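PDB 5W2F: eukaryotic translation initiation factor 2D from Homo sapiens, which delivers tRNA to the P-site of the eukaryotic ribosome without GTP, and is seen here as its C-terminal part with SWIB/MDM2 and SUI1 regions. Local coordinates for residues M75-W79 against D80-T84. Residues are numbered along the deposited sequence; the frame is centred on the assembly and turned at random.
Sequences MKLPW and DSLLT
Leu77 and Leu82 meet in the SWIB/MDM2 region where strand 76-78 turns almost at right angles (95°) into segment 80-84, part of helix 79-89. On this tight side Leu77 CB lies 4.3 Å from Leu82 CB, and Leu77 CD1 rests 4.0 Å from Leu82 CA. With CG anti to the backbone N (chi1 174°), the Leu82 side chain is carried to Val37, Val55 and Ile65, joining helices 30-43 and 59-65 to the corner. Leu83 folds back over the first turn, its CG 3.3 Å from Trp79 O. The CB bond of Trp79 points away from the following turn; its indole packs on Val47, Ala41 and Val55, with NE1 hydrogen-bonded to Lys52 O.

The other side is looser and more open to solvent. Ser81 OG sits 3.8 Å from Pro78 CG, alongside the proline ring, and Asp80 is exposed. Thr84 OG1 donates to Asp80 O at 2.9 Å, tilted from the carbonyl plane, while Thr84 N reaches the same oxygen from the opposite face.

Pro78 occupies the N-cap position, and Pro78 O accepts the first i to i+4 bond, from Leu82 N (2.9 Å, 169°), followed by Trp79 O from Leu83 N. These bonds fix the first turn, leucines holding its inner side while Asp80, Ser81 and Thr84 put polar groups on the outer one.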
loop_
_atom_site.group_PDB
_atom_site.type_symbol
_atom_site.label_atom_id
_atom_site.label_comp_id
_atom_site.label_asym_id
_atom_site.label_seq_id
_atom_site.Cartn_x
_atom_site.Cartn_y
_atom_site.Cartn_z
ATOM N N MET A 75 27.259 -8.427 -14.769
ATOM C CA MET A 75 26.109 -8.909 -14.023
ATOM C C MET A 75 24.983 -9.130 -15.032
ATOM O O MET A 75 24.654 -8.226 -15.797
ATOM C CB MET A 75 25.679 -7.869 -12.992
ATOM C CG MET A 75 26.810 -7.298 -12.138
ATOM S SD MET A 75 27.631 -8.575 -11.179
ATOM C CE MET A 75 28.121 -7.718 -9.711
ATOM N N LYS A 76 24.445 -10.349 -15.081
ATOM C CA LYS A 76 23.350 -10.677 -15.971
ATOM C C LYS A 76 22.182 -11.176 -15.166
ATOM O O LYS A 76 22.360 -11.944 -14.207
ATOM C CB LYS A 76 23.750 -11.755 -16.978
ATOM C CG LYS A 76 24.898 -11.338 -17.867
ATOM C CD LYS A 76 25.190 -12.439 -18.875
ATOM C CE LYS A 76 26.457 -12.166 -19.651
ATOM N NZ LYS A 76 26.678 -13.206 -20.689
ATOM N N LEU A 77 20.991 -10.737 -15.556
ATOM C CA LEU A 77 19.761 -11.238 -14.975
ATOM C C LEU A 77 18.785 -11.616 -16.057
ATOM O O LEU A 77 18.665 -10.905 -17.057
ATOM C CB LEU A 77 19.097 -10.186 -14.090
ATOM C CG LEU A 77 19.779 -9.864 -12.776
ATOM C CD1 LEU A 77 19.033 -8.750 -12.058
ATOM C CD2 LEU A 77 19.836 -11.093 -11.889
ATOM N N PRO A 78 18.047 -12.723 -15.849
ATOM C CA PRO A 78 16.888 -12.933 -16.693
ATOM C C PRO A 78 15.897 -11.782 -16.592
ATOM O O PRO A 78 15.791 -11.146 -15.550
ATOM C CB PRO A 78 16.244 -14.194 -16.139
ATOM C CG PRO A 78 17.206 -14.762 -15.171
ATOM C CD PRO A 78 18.150 -13.709 -14.762
ATOM N N TRP A 79 15.160 -11.540 -17.672
ATOM C CA TRP A 79 14.181 -10.440 -17.700
ATOM C C TRP A 79 13.282 -10.418 -16.475
ATOM O O TRP A 79 13.086 -9.384 -15.855
ATOM C CB TRP A 79 13.294 -10.569 -18.921
ATOM C CG TRP A 79 13.957 -10.348 -20.219
ATOM C CD1 TRP A 79 14.443 -11.303 -21.037
ATOM C CD2 TRP A 79 14.199 -9.096 -20.860
ATOM N NE1 TRP A 79 14.969 -10.738 -22.167
ATOM C CE2 TRP A 79 14.836 -9.382 -22.092
ATOM C CE3 TRP A 79 13.928 -7.765 -20.529
ATOM C CZ2 TRP A 79 15.200 -8.396 -22.992
ATOM C CZ3 TRP A 79 14.286 -6.777 -21.433
ATOM C CH2 TRP A 79 14.934 -7.101 -22.641
ATOM N N ASP A 80 12.754 -11.574 -16.100
ATOM C CA ASP A 80 11.810 -11.594 -14.977
ATOM C C ASP A 80 12.467 -11.265 -13.649
ATOM O O ASP A 80 11.867 -10.592 -12.814
ATOM C CB ASP A 80 11.045 -12.903 -14.935
ATOM C CG ASP A 80 10.051 -13.015 -16.084
ATOM O OD1 ASP A 80 9.034 -12.312 -16.034
ATOM O OD2 ASP A 80 10.280 -13.786 -17.050
ATOM N N SER A 81 13.700 -11.722 -13.446
ATOM C CA SER A 81 14.415 -11.344 -12.236
ATOM C C SER A 81 14.723 -9.863 -12.196
ATOM O O SER A 81 14.619 -9.227 -11.153
ATOM C CB SER A 81 15.720 -12.118 -12.140
ATOM O OG SER A 81 15.451 -13.517 -12.006
ATOM N N LEU A 82 15.120 -9.319 -13.340
ATOM C CA LEU A 82 15.378 -7.899 -13.439
ATOM C C LEU A 82 14.136 -7.113 -13.049
ATOM O O LEU A 82 14.196 -6.180 -12.245
ATOM C CB LEU A 82 15.822 -7.546 -14.857
ATOM C CG LEU A 82 16.003 -6.066 -15.164
ATOM C CD1 LEU A 82 17.047 -5.448 -14.248
ATOM C CD2 LEU A 82 16.348 -5.886 -16.634
ATOM N N LEU A 83 13.000 -7.485 -13.629
ATOM C CA LEU A 83 11.755 -6.793 -13.354
ATOM C C LEU A 83 11.346 -6.944 -11.886
ATOM O O LEU A 83 10.972 -5.967 -11.251
ATOM C CB LEU A 83 10.676 -7.315 -14.298
ATOM C CG LEU A 83 10.881 -6.978 -15.782
ATOM C CD1 LEU A 83 9.908 -7.701 -16.710
ATOM C CD2 LEU A 83 10.813 -5.479 -16.001
ATOM N N THR A 84 11.465 -8.149 -11.343
ATOM C CA THR A 84 11.153 -8.391 -9.939
ATOM C C THR A 84 12.016 -7.538 -9.014
ATOM O O THR A 84 11.519 -6.932 -8.066
ATOM C CB THR A 84 11.326 -9.876 -9.607
ATOM O OG1 THR A 84 10.364 -10.611 -10.356
ATOM C CG2 THR A 84 11.153 -10.160 -8.128
#